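Local atomic coordinates of putative isocitrate dehydrogenase, NAD-dependent (PDB entry 6LKY), a protein that probably oxidises isocitrate with NAD as the cofactor and a magnesium ion, as expected of the isocitrate and isopropylmalate dehydrogenase family. Residues D255-E260 / L288-E293. The protein carries 1 engineered substitution. Sequence-based numbering, arbitrary orientation.
Sequences DAALFE and LEHIGE. With NAD (nicotinamide-adenine-dinucleotide), chain C.
His290, in the last turn of helix 278-290, meets Ala257 and Phe259 of strand 257-261 and illustrates how a helix end can pack on a sheet through van der Waals and CH-pi contacts, without a polar bond between the two segments. Its CB lies 3.4 Å from CZ of Phe259, and CG follows at 3.6 Å from the same CZ. With CG anti to the backbone N (chi1 -175°), the imidazole extends toward the strand. CD2 bridges the two partners, lying in the plane of the phenyl ring at its edge and 3.8 Å from CB of Ala257. At the tip, NE2 comes 3.6 Å from that methyl, which sits over one face of the imidazole in a CH-pi contact, and CE1 is 4.2 Å from the same CB. The two ring planes are inclined obliquely, at 52°. Just beyond, Gly292 closes the helix in a Schellman motif, with Glu293 N bonded to Leu288 O at 2.8 Å. On the strand, the neighbouring Glu260 serves the cofactor pocket instead: OE1 comes 3.0 Å from O7N of NAD. Lys66 forms a salt bridge with that same OE1, while OE2 pairs with Arg85. The chemistry thus divides between van der Waals and CH-pi packing against the helix end and charged groups at the cofactor pocket.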
loop_
_atom_site.group_PDB
_atom_site.type_symbol
_atom_site.label_atom_id
_atom_site.label_comp_id
_atom_site.label_asym_id
_atom_site.label_seq_id
_atom_site.Cartn_x
_atom_site.Cartn_y
_atom_site.Cartn_z
ATOM N N ASP A 255 27.129 12.701 0.206
ATOM C CA ASP A 255 28.137 13.048 -0.783
ATOM C C ASP A 255 27.617 13.082 -2.210
ATOM O O ASP A 255 28.397 13.373 -3.128
ATOM C CB ASP A 255 29.301 12.049 -0.712
ATOM C CG ASP A 255 30.244 12.346 0.418
ATOM O OD1 ASP A 255 30.118 13.433 1.024
ATOM O OD2 ASP A 255 31.104 11.491 0.707
ATOM N N ALA A 256 26.343 12.779 -2.434
ATOM C CA ALA A 256 25.843 12.695 -3.795
ATOM C C ALA A 256 24.329 12.781 -3.757
ATOM O O ALA A 256 23.704 12.607 -2.707
ATOM C CB ALA A 256 26.311 11.413 -4.499
ATOM N N ALA A 257 23.748 13.050 -4.923
ATOM C CA ALA A 257 22.306 13.174 -5.045
ATOM C C ALA A 257 21.903 12.782 -6.455
ATOM O O ALA A 257 22.602 13.106 -7.422
ATOM C CB ALA A 257 21.832 14.600 -4.733
ATOM N N LEU A 258 20.767 12.093 -6.564
ATOM C CA LEU A 258 20.266 11.604 -7.841
ATOM C C LEU A 258 18.775 11.898 -7.934
ATOM O O LEU A 258 17.999 11.496 -7.060
ATOM C CB LEU A 258 20.554 10.104 -7.984
ATOM C CG LEU A 258 20.119 9.394 -9.278
ATOM C CD1 LEU A 258 21.068 8.247 -9.591
ATOM C CD2 LEU A 258 18.675 8.887 -9.184
ATOM N N PHE A 259 18.362 12.567 -9.004
ATOM C CA PHE A 259 16.996 13.063 -9.108
ATOM C C PHE A 259 16.262 12.326 -10.220
ATOM O O PHE A 259 16.853 12.026 -11.262
ATOM C CB PHE A 259 17.007 14.585 -9.315
ATOM C CG PHE A 259 17.701 15.301 -8.202
ATOM C CD1 PHE A 259 19.079 15.431 -8.203
ATOM C CD2 PHE A 259 16.986 15.757 -7.109
ATOM C CE1 PHE A 259 19.728 16.046 -7.154
ATOM C CE2 PHE A 259 17.627 16.373 -6.052
ATOM C CZ PHE A 259 18.995 16.512 -6.066
ATOM N N GLU A 260 14.986 11.993 -9.983
ATOM C CA GLU A 260 14.286 11.152 -10.945
ATOM C C GLU A 260 12.781 11.334 -10.813
ATOM O O GLU A 260 12.279 11.814 -9.798
ATOM C CB GLU A 260 14.635 9.671 -10.732
ATOM C CG GLU A 260 14.206 9.172 -9.337
ATOM C CD GLU A 260 14.501 7.683 -9.094
ATOM O OE1 GLU A 260 14.565 6.908 -10.075
ATOM O OE2 GLU A 260 14.664 7.288 -7.915
ATOM N N LEU A 288 17.678 21.320 -9.395
ATOM C CA LEU A 288 18.164 22.700 -9.441
ATOM C C LEU A 288 18.217 23.304 -8.048
ATOM O O LEU A 288 19.215 23.930 -7.672
ATOM C CB LEU A 288 17.289 23.563 -10.360
ATOM C CG LEU A 288 17.379 23.278 -11.865
ATOM C CD1 LEU A 288 16.851 24.439 -12.699
ATOM C CD2 LEU A 288 18.794 22.924 -12.269
ATOM N N GLU A 289 17.169 23.083 -7.250
ATOM C CA GLU A 289 17.178 23.572 -5.876
ATOM C C GLU A 289 18.350 22.995 -5.093
ATOM O O GLU A 289 19.059 23.723 -4.389
ATOM C CB GLU A 289 15.865 23.228 -5.183
ATOM C CG GLU A 289 15.850 23.613 -3.718
ATOM C CD GLU A 289 14.933 22.729 -2.900
ATOM O OE1 GLU A 289 15.450 21.942 -2.078
ATOM O OE2 GLU A 289 13.698 22.810 -3.091
ATOM N N HIS A 290 18.573 21.682 -5.208
ATOM C CA HIS A 290 19.664 21.052 -4.466
ATOM C C HIS A 290 21.030 21.669 -4.793
ATOM O O HIS A 290 21.875 21.812 -3.905
ATOM C CB HIS A 290 19.689 19.551 -4.731
ATOM C CG HIS A 290 20.707 18.820 -3.915
ATOM N ND1 HIS A 290 20.508 18.504 -2.586
ATOM C CD2 HIS A 290 21.939 18.355 -4.235
ATOM C CE1 HIS A 290 21.573 17.868 -2.126
ATOM N NE2 HIS A 290 22.457 17.766 -3.105
ATOM N N ILE A 291 21.285 21.999 -6.060
ATOM C CA ILE A 291 22.621 22.442 -6.457
ATOM C C ILE A 291 22.754 23.958 -6.348
ATOM O O ILE A 291 23.705 24.544 -6.876
ATOM C CB ILE A 291 22.958 21.983 -7.886
ATOM C CG1 ILE A 291 21.942 22.556 -8.872
ATOM C CG2 ILE A 291 23.021 20.467 -7.957
ATOM C CD1 ILE A 291 22.260 22.240 -10.320
ATOM N N GLY A 292 21.806 24.604 -5.676
ATOM C CA GLY A 292 21.919 26.020 -5.397
ATOM C C GLY A 292 21.372 26.909 -6.494
ATOM O O GLY A 292 21.925 27.978 -6.766
ATOM N N GLU A 293 20.281 26.490 -7.128
ATOM C CA GLU A 293 19.578 27.303 -8.122
ATOM C C GLU A 293 18.097 27.397 -7.773
ATOM O O GLU A 293 17.231 27.055 -8.584
ATOM C CB GLU A 293 19.776 26.715 -9.516
ATOM C CG GLU A 293 21.222 26.726 -9.984
ATOM C CD GLU A 293 21.669 28.088 -10.509
ATOM O OE1 GLU A 293 20.834 29.021 -10.551
ATOM O OE2 GLU A 293 22.859 28.217 -10.885
HETATM P PA NAD C . 5.074 2.312 -14.624
HETATM O O1A NAD C . 6.128 2.202 -15.699
HETATM O O2A NAD C . 5.324 3.501 -13.747
HETATM O O5B NAD C . 3.628 2.346 -15.310
HETATM C C5B NAD C . 2.477 2.354 -14.470
HETATM C C4B NAD C . 1.342 3.043 -15.203
HETATM O O4B NAD C . 1.605 4.459 -15.149
HETATM C C3B NAD C . 1.326 2.607 -16.663
HETATM O O3B NAD C . -0.007 2.425 -17.117
HETATM C C2B NAD C . 1.987 3.774 -17.381
HETATM O O2B NAD C . 1.556 3.951 -18.739
HETATM C C1B NAD C . 1.684 4.964 -16.481
HETATM N N9A NAD C . 2.809 5.863 -16.697
HETATM C C8A NAD C . 3.866 5.968 -15.674
HETATM N N7A NAD C . 4.599 7.117 -16.239
HETATM C C5A NAD C . 3.543 8.098 -16.467
HETATM C C6A NAD C . 3.897 9.033 -17.610
HETATM N N6A NAD C . 4.938 9.968 -17.154
HETATM N N1A NAD C . 2.680 9.783 -17.955
HETATM C C2A NAD C . 1.572 8.947 -18.457
HETATM N N3A NAD C . 1.842 7.519 -18.267
HETATM C C4A NAD C . 2.385 7.252 -16.938
HETATM O O3 NAD C . 5.104 1.031 -13.657
HETATM P PN NAD C . 5.190 -0.497 -14.112
HETATM O O1N NAD C . 4.495 -0.788 -15.404
HETATM O O2N NAD C . 4.612 -1.293 -12.953
HETATM O O5D NAD C . 6.753 -0.831 -14.283
HETATM C C5D NAD C . 7.398 -0.669 -15.557
HETATM C C4D NAD C . 8.908 -0.748 -15.372
HETATM O O4D NAD C . 9.423 0.443 -14.750
HETATM C C3D NAD C . 9.297 -1.933 -14.487
HETATM O O3D NAD C . 10.372 -2.614 -15.128
HETATM C C2D NAD C . 9.771 -1.272 -13.206
HETATM O O2D NAD C . 10.797 -1.991 -12.525
HETATM C C1D NAD C . 10.318 0.063 -13.689
HETATM N N1N NAD C . 10.403 0.988 -12.530
HETATM C C2N NAD C . 11.263 2.141 -12.758
HETATM C C3N NAD C . 11.395 2.831 -11.420
HETATM C C7N NAD C . 12.593 3.782 -11.336
HETATM O O7N NAD C . 12.301 4.947 -10.575
HETATM N N7N NAD C . 13.126 4.089 -12.661
HETATM C C4N NAD C . 10.092 3.425 -10.906
HETATM C C5N NAD C . 8.938 2.447 -11.004
HETATM C C6N NAD C . 9.051 1.304 -12.016
#